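Local coordinates for protein 3'-5' exonuclease crn-4 (Caenorhabditis elegans, PDB 5DK5) that digests RNA and DNA from their 3' ends as a metal-dependent DEDDh-family exonuclease and takes part in apoptotic DNA degradation, at residues T20-D25 with F116-D121; I129-M134 with R248-V253; Q147-Y152 with V212-L217; K153-E158 with E178-P183. One frame throughout, in Å; residues are numbered along the deposited sequence.

Contact 1 (T20-D25 with F116-D121); sequences TLLILD and FAFVCD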
# COMPACT_ATOMS: atom_id res chain seq x y z
N THR B 20 -29.25 3.00 -25.13
CA THR B 20 -28.11 3.63 -24.47
C THR B 20 -27.11 2.59 -23.99
O THR B 20 -27.48 1.59 -23.37
CB THR B 20 -28.56 4.49 -23.27
OG1 THR B 20 -29.55 5.43 -23.69
CG2 THR B 20 -27.37 5.25 -22.67
N LEU B 21 -25.83 2.85 -24.27
CA LEU B 21 -24.74 2.02 -23.77
C LEU B 21 -23.74 2.87 -23.00
O LEU B 21 -23.22 3.86 -23.52
CB LEU B 21 -24.04 1.30 -24.93
CG LEU B 21 -24.88 0.27 -25.70
CD1 LEU B 21 -24.09 -0.27 -26.88
CD2 LEU B 21 -25.33 -0.86 -24.79
N LEU B 22 -23.47 2.47 -21.76
CA LEU B 22 -22.55 3.19 -20.90
C LEU B 22 -21.21 2.47 -20.85
O LEU B 22 -21.10 1.40 -20.26
CB LEU B 22 -23.12 3.33 -19.49
CG LEU B 22 -24.48 4.01 -19.38
CD1 LEU B 22 -24.94 4.05 -17.93
CD2 LEU B 22 -24.44 5.42 -19.96
N ILE B 23 -20.19 3.06 -21.47
CA ILE B 23 -18.86 2.47 -21.45
C ILE B 23 -18.23 2.72 -20.08
O ILE B 23 -17.89 3.86 -19.75
CB ILE B 23 -17.97 3.04 -22.56
CG1 ILE B 23 -18.52 2.67 -23.94
CG2 ILE B 23 -16.54 2.52 -22.43
CD1 ILE B 23 -19.57 3.62 -24.47
N LEU B 24 -18.09 1.66 -19.29
CA LEU B 24 -17.65 1.76 -17.91
C LEU B 24 -16.19 1.35 -17.74
O LEU B 24 -15.71 0.44 -18.42
CB LEU B 24 -18.55 0.91 -17.01
CG LEU B 24 -18.17 0.78 -15.54
CD1 LEU B 24 -19.43 0.68 -14.69
CD2 LEU B 24 -17.29 -0.43 -15.29
N ASP B 25 -15.49 2.00 -16.81
CA ASP B 25 -14.09 1.69 -16.54
C ASP B 25 -13.70 1.99 -15.09
O ASP B 25 -13.90 3.11 -14.61
CB ASP B 25 -13.17 2.47 -17.47
CG ASP B 25 -11.71 2.13 -17.26
OD1 ASP B 25 -11.09 2.71 -16.35
OD2 ASP B 25 -11.18 1.28 -18.00
N PHE B 116 -30.76 0.07 -20.53
CA PHE B 116 -29.38 0.43 -20.84
C PHE B 116 -28.47 -0.67 -20.30
O PHE B 116 -28.85 -1.41 -19.40
CB PHE B 116 -29.01 1.79 -20.24
CG PHE B 116 -28.91 1.78 -18.75
CD1 PHE B 116 -30.04 1.96 -17.96
CD2 PHE B 116 -27.69 1.60 -18.13
CE1 PHE B 116 -29.94 1.96 -16.58
CE2 PHE B 116 -27.59 1.60 -16.75
CZ PHE B 116 -28.71 1.78 -15.97
N ALA B 117 -27.27 -0.77 -20.87
CA ALA B 117 -26.30 -1.78 -20.44
C ALA B 117 -24.89 -1.21 -20.44
O ALA B 117 -24.56 -0.33 -21.23
CB ALA B 117 -26.38 -2.99 -21.34
N PHE B 118 -24.07 -1.72 -19.53
CA PHE B 118 -22.68 -1.29 -19.43
C PHE B 118 -21.79 -2.07 -20.38
O PHE B 118 -22.01 -3.26 -20.61
CB PHE B 118 -22.18 -1.43 -17.99
CG PHE B 118 -22.80 -0.46 -17.04
CD1 PHE B 118 -22.31 0.83 -16.93
CD2 PHE B 118 -23.88 -0.83 -16.25
CE1 PHE B 118 -22.88 1.74 -16.06
CE2 PHE B 118 -24.45 0.07 -15.38
CZ PHE B 118 -23.95 1.35 -15.28
N VAL B 119 -20.80 -1.39 -20.94
CA VAL B 119 -19.83 -2.00 -21.83
C VAL B 119 -18.43 -1.90 -21.23
O VAL B 119 -18.04 -0.84 -20.73
CB VAL B 119 -19.84 -1.33 -23.22
CG1 VAL B 119 -18.85 -2.01 -24.16
CG2 VAL B 119 -21.24 -1.35 -23.81
N CYS B 120 -17.69 -3.00 -21.27
CA CYS B 120 -16.33 -3.04 -20.74
C CYS B 120 -15.44 -3.79 -21.72
O CYS B 120 -15.93 -4.48 -22.62
CB CYS B 120 -16.30 -3.70 -19.36
SG CYS B 120 -17.38 -2.92 -18.14
N ASP B 121 -14.13 -3.66 -21.56
CA ASP B 121 -13.18 -4.32 -22.45
C ASP B 121 -12.84 -5.72 -21.94
O ASP B 121 -12.13 -6.47 -22.61
CB ASP B 121 -11.91 -3.48 -22.59
CG ASP B 121 -11.12 -3.39 -21.31
OD1 ASP B 121 -11.72 -3.49 -20.22
OD2 ASP B 121 -9.88 -3.21 -21.39
O HOH W 1 -13.64 -1.62 -19.01
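L22 and V119 hold the middle of a parallel strand pair: V119 N donates to L22 O at 2.9 Å, and L22 N in turn reaches A117 O at 3.1 Å. The third firm rung runs from L24 N to V119 O, at 2.9 Å. A fourth, from A117 N to T20 O, is weak. CA-H groups share these acceptors, F118 CA lying 3.2 Å from L22 O. Past the last rung a water donates to L24 O and accepts from D121 N, bridging the strands where they diverge.

On one face of the sheet L22 fits between two phenylalanines. Its CD1 branch touches F118 CE1 at 3.6 Å and F116 CD2 at 3.7 Å, in each case obliquely to the ring. L24 adds a second methyl against F118, its CD1 lying 3.7 Å from F118 CD1; CG anti to the backbone N (chi1 175°) sends the forked end of L24 over toward strand 116-120, where the other branch, CD2, meets C120 SG. F145 completes this cluster with an edge-to-face pairing to F118. The other face carries L21, I23, A117 and V119, with L21 CB against V119 CG2, and helix 191-207 covers I23.

This pairing of the first strand of the mixed sheet with the fourth, the first bearing the magnesium ligand D25, is as expected in the RNase H-like fold of DEDDh exonucleases.

Contact 2 (I129-M134 with R248-V253); sequences IAQYQM and RVLPLV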
# COMPACT_ATOMS: atom_id res chain seq x y z
N ILE B 129 -13.47 -6.43 -10.03
CA ILE B 129 -13.28 -5.15 -9.36
C ILE B 129 -14.55 -4.66 -8.67
O ILE B 129 -14.52 -4.33 -7.49
CB ILE B 129 -12.79 -4.07 -10.36
CG1 ILE B 129 -11.39 -4.45 -10.87
CG2 ILE B 129 -12.78 -2.68 -9.71
CD1 ILE B 129 -10.83 -3.53 -11.94
N ALA B 130 -15.65 -4.61 -9.41
CA ALA B 130 -16.90 -4.16 -8.83
C ALA B 130 -17.31 -5.08 -7.69
O ALA B 130 -17.54 -4.63 -6.57
CB ALA B 130 -18.00 -4.09 -9.88
N GLN B 131 -17.36 -6.38 -7.96
CA GLN B 131 -17.80 -7.36 -6.97
C GLN B 131 -17.01 -7.26 -5.66
O GLN B 131 -17.59 -7.29 -4.57
CB GLN B 131 -17.70 -8.78 -7.53
CG GLN B 131 -18.86 -9.67 -7.15
CD GLN B 131 -18.64 -11.12 -7.52
OE1 GLN B 131 -19.10 -12.02 -6.82
NE2 GLN B 131 -17.95 -11.36 -8.63
N TYR B 132 -15.69 -7.14 -5.77
CA TYR B 132 -14.83 -7.10 -4.59
C TYR B 132 -15.02 -5.79 -3.82
O TYR B 132 -15.08 -5.79 -2.58
CB TYR B 132 -13.37 -7.26 -4.98
CG TYR B 132 -12.44 -7.40 -3.80
CD1 TYR B 132 -12.33 -8.61 -3.12
CD2 TYR B 132 -11.68 -6.33 -3.35
CE1 TYR B 132 -11.48 -8.74 -2.04
CE2 TYR B 132 -10.83 -6.46 -2.27
CZ TYR B 132 -10.74 -7.67 -1.62
OH TYR B 132 -9.89 -7.80 -0.54
N GLN B 133 -15.10 -4.68 -4.54
CA GLN B 133 -15.30 -3.38 -3.92
C GLN B 133 -16.66 -3.32 -3.22
O GLN B 133 -16.78 -2.71 -2.15
CB GLN B 133 -15.20 -2.27 -4.97
CG GLN B 133 -15.37 -0.86 -4.42
CD GLN B 133 -14.29 -0.49 -3.42
OE1 GLN B 133 -13.13 -0.30 -3.78
NE2 GLN B 133 -14.67 -0.38 -2.15
N MET B 134 -17.66 -3.96 -3.81
CA MET B 134 -19.00 -4.00 -3.21
C MET B 134 -18.95 -4.72 -1.87
O MET B 134 -19.66 -4.36 -0.93
CB MET B 134 -20.00 -4.70 -4.14
CG MET B 134 -20.37 -3.91 -5.39
SD MET B 134 -21.08 -2.29 -5.11
CE MET B 134 -21.29 -1.77 -6.81
N ARG B 248 -13.17 -18.58 -7.29
CA ARG B 248 -13.71 -19.38 -6.20
C ARG B 248 -14.06 -18.50 -5.00
O ARG B 248 -15.05 -18.75 -4.31
CB ARG B 248 -12.71 -20.46 -5.79
CG ARG B 248 -12.20 -21.32 -6.95
CD ARG B 248 -13.33 -21.84 -7.83
NE ARG B 248 -12.85 -22.80 -8.82
CZ ARG B 248 -12.79 -24.12 -8.64
NH1 ARG B 248 -13.19 -24.67 -7.50
NH2 ARG B 248 -12.34 -24.90 -9.61
N VAL B 249 -13.24 -17.48 -4.75
CA VAL B 249 -13.45 -16.59 -3.62
C VAL B 249 -14.70 -15.73 -3.80
O VAL B 249 -15.55 -15.67 -2.92
CB VAL B 249 -12.23 -15.67 -3.40
CG1 VAL B 249 -12.52 -14.63 -2.31
CG2 VAL B 249 -11.01 -16.50 -3.03
N LEU B 250 -14.79 -15.07 -4.95
CA LEU B 250 -15.92 -14.19 -5.22
C LEU B 250 -17.21 -15.02 -5.36
O LEU B 250 -17.20 -16.06 -6.02
CB LEU B 250 -15.67 -13.37 -6.48
CG LEU B 250 -14.48 -12.42 -6.42
CD1 LEU B 250 -14.18 -11.84 -7.79
CD2 LEU B 250 -14.73 -11.30 -5.41
N PRO B 251 -18.31 -14.56 -4.74
CA PRO B 251 -19.55 -15.34 -4.76
C PRO B 251 -20.18 -15.49 -6.14
O PRO B 251 -20.67 -16.58 -6.45
CB PRO B 251 -20.48 -14.54 -3.83
CG PRO B 251 -19.91 -13.17 -3.78
CD PRO B 251 -18.43 -13.35 -3.91
N LEU B 252 -20.19 -14.43 -6.94
CA LEU B 252 -20.82 -14.48 -8.26
C LEU B 252 -19.82 -14.86 -9.35
O LEU B 252 -18.68 -14.39 -9.36
CB LEU B 252 -21.48 -13.14 -8.60
CG LEU B 252 -22.55 -12.65 -7.61
CD1 LEU B 252 -23.16 -11.35 -8.10
CD2 LEU B 252 -23.63 -13.70 -7.39
N VAL B 253 -20.28 -15.70 -10.27
CA VAL B 253 -19.47 -16.24 -11.35
C VAL B 253 -19.94 -15.71 -12.70
O VAL B 253 -21.13 -15.46 -12.89
CB VAL B 253 -19.50 -17.79 -11.34
CG1 VAL B 253 -19.40 -18.38 -12.74
CG2 VAL B 253 -18.41 -18.33 -10.43
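A helix docked by one glutamine onto the turn after another helix is the element at work here: Q131, on helix 124-136, reads the backbone of L252 just before strand 253-256 begins. The amide of Q131 makes a two-point grip on a single residue. Its OE1 accepts from L252 N at 2.6 Å, the donor tilted 21° from the carbonyl plane, and its NE2 donates to L252 O at 3.2 Å in a more bent bond. Because both polar ends of the amide are engaged, its flip is settled, and NE2 has a further acceptor in W127 O, one turn back on its own helix. Beyond CG the Q131 chain runs extended, which carries the amide across to the turn.

Carbon packs closely round the oxygen: P251 CD stands 3.3 Å and L252 CB 3.2 Å from Q131 OE1. L250, the first residue to leave the helix, crosses the amide with its CB, 3.7 Å from Q131 NE2, and L250 CD2 meets the edge of the Y132 ring, 4.3 Å from Y132 CD1. The hydroxyl of Y132 is bonded to F301 O.

R225 holds the carbonyls of L250 and P251, and L252 lies against the cysteine site of the zinc ion. The turn thus sits between helix 124-136, helix 300-305 on the Y132 side, and strand 253-256, one of the two edge strands of the sheet within this chain.

Contact 3 (Q147-Y152 with V212-L217); sequences QYINLY and VTVNEL. With IPA (isopropyl alcohol), chain L.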
# COMPACT_ATOMS: atom_id res chain seq x y z
N GLN B 147 -25.37 -7.97 -15.35
CA GLN B 147 -25.45 -8.22 -16.78
C GLN B 147 -24.73 -7.10 -17.50
O GLN B 147 -24.85 -5.93 -17.12
CB GLN B 147 -26.91 -8.32 -17.26
CG GLN B 147 -27.74 -7.05 -17.07
CD GLN B 147 -29.04 -7.09 -17.84
OE1 GLN B 147 -29.46 -6.08 -18.42
NE2 GLN B 147 -29.70 -8.24 -17.85
N TYR B 148 -23.94 -7.44 -18.51
CA TYR B 148 -23.14 -6.43 -19.20
C TYR B 148 -22.61 -6.94 -20.53
O TYR B 148 -22.81 -8.10 -20.89
CB TYR B 148 -21.98 -5.98 -18.31
CG TYR B 148 -21.04 -7.09 -17.93
CD1 TYR B 148 -21.25 -7.85 -16.79
CD2 TYR B 148 -19.93 -7.38 -18.71
CE1 TYR B 148 -20.39 -8.87 -16.43
CE2 TYR B 148 -19.06 -8.39 -18.37
CZ TYR B 148 -19.29 -9.13 -17.23
OH TYR B 148 -18.43 -10.15 -16.88
N ILE B 149 -21.91 -6.06 -21.24
CA ILE B 149 -21.36 -6.37 -22.55
C ILE B 149 -19.84 -6.44 -22.50
O ILE B 149 -19.17 -5.42 -22.34
CB ILE B 149 -21.80 -5.33 -23.60
CG1 ILE B 149 -23.33 -5.23 -23.62
CG2 ILE B 149 -21.23 -5.69 -24.97
CD1 ILE B 149 -23.90 -4.29 -24.66
N ASN B 150 -19.30 -7.64 -22.64
CA ASN B 150 -17.87 -7.83 -22.78
C ASN B 150 -17.49 -7.58 -24.24
O ASN B 150 -17.70 -8.44 -25.10
CB ASN B 150 -17.46 -9.24 -22.34
CG ASN B 150 -15.96 -9.42 -22.26
OD1 ASN B 150 -15.20 -8.79 -23.00
ND2 ASN B 150 -15.52 -10.29 -21.36
N LEU B 151 -16.94 -6.40 -24.51
CA LEU B 151 -16.70 -5.98 -25.89
C LEU B 151 -15.62 -6.82 -26.56
O LEU B 151 -15.65 -7.03 -27.77
CB LEU B 151 -16.31 -4.51 -25.93
CG LEU B 151 -16.37 -3.85 -27.31
CD1 LEU B 151 -17.79 -3.78 -27.82
CD2 LEU B 151 -15.75 -2.47 -27.28
N TYR B 152 -14.66 -7.30 -25.77
CA TYR B 152 -13.56 -8.10 -26.31
C TYR B 152 -14.06 -9.46 -26.76
O TYR B 152 -13.52 -10.06 -27.69
CB TYR B 152 -12.45 -8.26 -25.27
CG TYR B 152 -11.23 -8.97 -25.82
CD1 TYR B 152 -10.31 -8.28 -26.59
CD2 TYR B 152 -11.00 -10.31 -25.56
CE1 TYR B 152 -9.19 -8.92 -27.10
CE2 TYR B 152 -9.89 -10.96 -26.06
CZ TYR B 152 -8.98 -10.25 -26.83
OH TYR B 152 -7.87 -10.89 -27.33
N VAL B 212 -23.87 -6.06 -31.17
CA VAL B 212 -23.51 -5.83 -29.78
C VAL B 212 -24.69 -6.03 -28.84
O VAL B 212 -25.74 -5.41 -29.00
CB VAL B 212 -22.95 -4.40 -29.59
CG1 VAL B 212 -22.50 -4.18 -28.15
CG2 VAL B 212 -21.79 -4.17 -30.55
N THR B 213 -24.51 -6.92 -27.86
CA THR B 213 -25.54 -7.22 -26.87
C THR B 213 -24.90 -7.75 -25.59
O THR B 213 -23.72 -8.08 -25.58
CB THR B 213 -26.54 -8.28 -27.39
OG1 THR B 213 -26.77 -8.09 -28.79
CG2 THR B 213 -27.86 -8.20 -26.64
N VAL B 214 -25.68 -7.81 -24.51
CA VAL B 214 -25.25 -8.48 -23.29
C VAL B 214 -24.83 -9.91 -23.60
O VAL B 214 -25.63 -10.71 -24.10
CB VAL B 214 -26.38 -8.48 -22.23
CG1 VAL B 214 -26.04 -9.41 -21.06
CG2 VAL B 214 -26.65 -7.07 -21.73
N ASN B 215 -23.57 -10.24 -23.32
CA ASN B 215 -23.02 -11.57 -23.59
C ASN B 215 -22.46 -12.24 -22.34
O ASN B 215 -22.01 -13.39 -22.40
CB ASN B 215 -21.94 -11.48 -24.67
CG ASN B 215 -20.87 -10.46 -24.35
OD1 ASN B 215 -20.84 -9.89 -23.26
ND2 ASN B 215 -19.98 -10.22 -25.30
N GLU B 216 -22.49 -11.53 -21.21
CA GLU B 216 -22.03 -12.09 -19.94
C GLU B 216 -22.99 -11.72 -18.81
O GLU B 216 -23.47 -10.59 -18.73
CB GLU B 216 -20.62 -11.61 -19.61
CG GLU B 216 -19.54 -12.24 -20.49
CD GLU B 216 -18.13 -11.99 -19.98
OE1 GLU B 216 -17.98 -11.30 -18.95
OE2 GLU B 216 -17.18 -12.49 -20.60
N LEU B 217 -23.25 -12.70 -17.95
CA LEU B 217 -24.12 -12.53 -16.79
C LEU B 217 -23.40 -13.00 -15.53
O LEU B 217 -22.53 -13.88 -15.60
CB LEU B 217 -25.42 -13.31 -16.96
CG LEU B 217 -26.17 -13.15 -18.29
CD1 LEU B 217 -27.22 -14.24 -18.41
CD2 LEU B 217 -26.81 -11.78 -18.39
C1 IPA L . -11.89 -11.87 -22.49
C2 IPA L . -11.63 -10.95 -21.32
C3 IPA L . -10.23 -11.17 -20.79
O2 IPA L . -12.56 -11.24 -20.30
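A classic beta bulge sets two residues, N215 and E216, opposite the single Y148 in the antiparallel pairing of strands 147-150 and 216-219. Y148 N donates to E216 O at 3.2 Å, while Y148 O receives only weak bonds from the amides of N215 and E216.

The extra residue turns its side chain to use. N215 imitates a strand edge: OD1 accepts from N150 N at 2.8 Å, in the carbonyl plane and on a lone pair, and ND2 returns a nearly straight bond (170°) to N150 O, which lies in its amide plane. A leucine at N215 would probably leave both backbone groups of N150 without these mates and loosen the chain where the strand passes into helix 151-161.

E216 spans two partners. Its OE1 lies 2.4 Å from Y148 OH, a doubtful length, and OE2 receives N150 ND2 at 2.9 Å from above the carboxylate plane. N150 ND2 also donates to an isopropyl alcohol, probably from the crystallisation liquor. The CB of E216 rests over one face of the Y148 ring, 4.1 Å from its centroid. I149 CG2 meets V212 CG1 at 3.7 Å.

N150 is also the N-cap of helix 151-161, its OD1 accepting from K153 N and weakly from Y152 N. The N150 ND2 bond and a long, weak ion pair with R123 would probably help keep the carboxylate of E216 anionic, joining strand, bulge and helix start through one buried polar network.

Contact 4 (K153-E158 with E178-P183); sequences KIFTNE and EYYDLP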
# COMPACT_ATOMS: atom_id res chain seq x y z
N LYS B 153 -15.09 -9.95 -26.08
CA LYS B 153 -15.70 -11.22 -26.44
C LYS B 153 -16.39 -11.12 -27.79
O LYS B 153 -16.36 -12.05 -28.59
CB LYS B 153 -16.69 -11.66 -25.36
CG LYS B 153 -17.34 -13.00 -25.63
CD LYS B 153 -18.30 -13.35 -24.51
CE LYS B 153 -19.04 -14.65 -24.79
NZ LYS B 153 -20.04 -14.92 -23.74
N ILE B 154 -17.03 -9.98 -28.04
CA ILE B 154 -17.66 -9.73 -29.33
C ILE B 154 -16.59 -9.56 -30.39
O ILE B 154 -16.74 -10.03 -31.52
CB ILE B 154 -18.56 -8.47 -29.28
CG1 ILE B 154 -19.59 -8.60 -28.16
CG2 ILE B 154 -19.24 -8.25 -30.64
CD1 ILE B 154 -20.45 -7.38 -27.97
N PHE B 155 -15.51 -8.89 -30.01
CA PHE B 155 -14.37 -8.68 -30.90
C PHE B 155 -13.78 -10.01 -31.35
O PHE B 155 -13.31 -10.14 -32.48
CB PHE B 155 -13.31 -7.83 -30.20
CG PHE B 155 -12.01 -7.75 -30.93
CD1 PHE B 155 -11.91 -7.04 -32.12
CD2 PHE B 155 -10.88 -8.37 -30.43
CE1 PHE B 155 -10.71 -6.96 -32.80
CE2 PHE B 155 -9.67 -8.29 -31.10
CZ PHE B 155 -9.59 -7.59 -32.29
N THR B 156 -13.80 -11.00 -30.45
CA THR B 156 -13.34 -12.34 -30.79
C THR B 156 -14.20 -12.95 -31.89
O THR B 156 -13.69 -13.51 -32.85
CB THR B 156 -13.36 -13.27 -29.55
OG1 THR B 156 -12.38 -12.82 -28.61
CG2 THR B 156 -13.05 -14.71 -29.94
N ASN B 157 -15.52 -12.82 -31.74
CA ASN B 157 -16.45 -13.35 -32.73
C ASN B 157 -16.34 -12.61 -34.06
O ASN B 157 -16.41 -13.22 -35.12
CB ASN B 157 -17.89 -13.25 -32.21
CG ASN B 157 -18.11 -14.07 -30.95
OD1 ASN B 157 -17.36 -15.01 -30.67
ND2 ASN B 157 -19.15 -13.73 -30.19
N GLU B 158 -16.15 -11.30 -33.99
CA GLU B 158 -15.99 -10.48 -35.19
C GLU B 158 -14.72 -10.84 -35.94
O GLU B 158 -14.64 -10.67 -37.16
CB GLU B 158 -15.98 -9.00 -34.82
CG GLU B 158 -17.35 -8.40 -34.55
CD GLU B 158 -18.23 -8.39 -35.78
OE1 GLU B 158 -17.96 -7.60 -36.71
OE2 GLU B 158 -19.20 -9.18 -35.83
N GLU B 178 -5.68 -1.92 -32.91
CA GLU B 178 -4.77 -2.32 -33.97
C GLU B 178 -5.51 -3.04 -35.09
O GLU B 178 -5.15 -2.93 -36.26
CB GLU B 178 -3.67 -3.23 -33.41
CG GLU B 178 -2.58 -3.59 -34.42
CD GLU B 178 -1.47 -4.42 -33.81
OE1 GLU B 178 -1.60 -4.81 -32.63
OE2 GLU B 178 -0.48 -4.69 -34.52
N TYR B 179 -6.56 -3.78 -34.72
CA TYR B 179 -7.33 -4.55 -35.69
C TYR B 179 -8.08 -3.63 -36.65
O TYR B 179 -8.06 -3.83 -37.87
CB TYR B 179 -8.31 -5.48 -34.98
CG TYR B 179 -9.08 -6.39 -35.91
CD1 TYR B 179 -8.58 -7.64 -36.25
CD2 TYR B 179 -10.30 -6.00 -36.44
CE1 TYR B 179 -9.28 -8.48 -37.09
CE2 TYR B 179 -11.01 -6.84 -37.28
CZ TYR B 179 -10.49 -8.07 -37.61
OH TYR B 179 -11.19 -8.90 -38.45
N TYR B 180 -8.76 -2.63 -36.09
CA TYR B 180 -9.54 -1.69 -36.89
C TYR B 180 -8.70 -0.47 -37.29
O TYR B 180 -9.22 0.49 -37.86
CB TYR B 180 -10.78 -1.24 -36.11
CG TYR B 180 -11.74 -2.37 -35.81
CD1 TYR B 180 -12.72 -2.73 -36.72
CD2 TYR B 180 -11.67 -3.07 -34.61
CE1 TYR B 180 -13.60 -3.76 -36.45
CE2 TYR B 180 -12.55 -4.10 -34.34
CZ TYR B 180 -13.51 -4.44 -35.26
OH TYR B 180 -14.38 -5.47 -34.98
N ASP B 181 -7.41 -0.53 -37.00
CA ASP B 181 -6.48 0.56 -37.32
C ASP B 181 -6.99 1.88 -36.76
O ASP B 181 -7.13 2.87 -37.49
CB ASP B 181 -6.29 0.66 -38.84
CG ASP B 181 -5.04 1.45 -39.22
OD1 ASP B 181 -4.54 2.23 -38.38
OD2 ASP B 181 -4.56 1.28 -40.36
N LEU B 182 -7.28 1.89 -35.46
CA LEU B 182 -7.74 3.09 -34.78
C LEU B 182 -6.59 3.73 -34.00
O LEU B 182 -5.85 3.04 -33.31
CB LEU B 182 -8.89 2.76 -33.83
CG LEU B 182 -10.19 2.26 -34.48
CD1 LEU B 182 -11.16 1.80 -33.41
CD2 LEU B 182 -10.82 3.35 -35.34
N PRO B 183 -6.44 5.06 -34.11
CA PRO B 183 -5.38 5.72 -33.33
C PRO B 183 -5.66 5.66 -31.84
O PRO B 183 -6.76 6.01 -31.41
CB PRO B 183 -5.42 7.17 -33.84
CG PRO B 183 -6.80 7.35 -34.37
CD PRO B 183 -7.19 6.03 -34.93
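Helix 151-161 presents one side to the C-terminal end of helix 172-179, with the backbones well apart: the CA atoms of F155 and Y179, the nearest pair, are 9.5 Å from each other. The second helix stops in a Schellman motif, D181 taking positive phi as the C-prime residue while L182 N reaches back to N177 O.

Side chains fill the interval. F155 drives the edge of its ring at the face of Y179, the planes at 88° and the centroids 5.3 Å apart; its leading atom CE1 lies 3.6 Å from Y179 CG. Having CG anti to the backbone N (chi1 170°) sends this ring out to the tyrosines. The same edge passes Y180, whose CE2 is 3.7 Å from F155 CE1. Y180 in turn lays its ring beneath Y179 CD2 and brings its OH to E158 CB; that buried hydroxyl has no polar partner in the model. An alanine in place of F155 is likely to open a gap between the two tyrosines and the helix, leaving the face of Y179 without its edge-on partner.

Y179 OH is bonded to G163 O, and K165 makes a cation-pi contact with its ring. The T-shaped pair thus joins helix 151-161 to the Schellman-capped end of helix 172-179 within the exonuclease domain, away from the magnesium and zinc sites.

Contacts 1 and 3 build neighbouring parts of one mixed sheet: their centres are 9 Å apart, and strands 116-120 and 147-150 lie side by side between them, so the pairing runs from strand 20-28 to strand 216-219. Contact 4 adjoins contact 3 at 15 Å between centres, sharing helix 151-161, and is nested within the loop that contact 3 closes. That loop itself lies inside the one closed by contact 2, while contact 1 closes before any of them opens. Contacts 2 and 4 stand 28 Å apart between centres, on opposite sides of the chain's centre. The sheet thus connects the magnesium-binding strand 20-28 with the zinc-bearing C-terminal region.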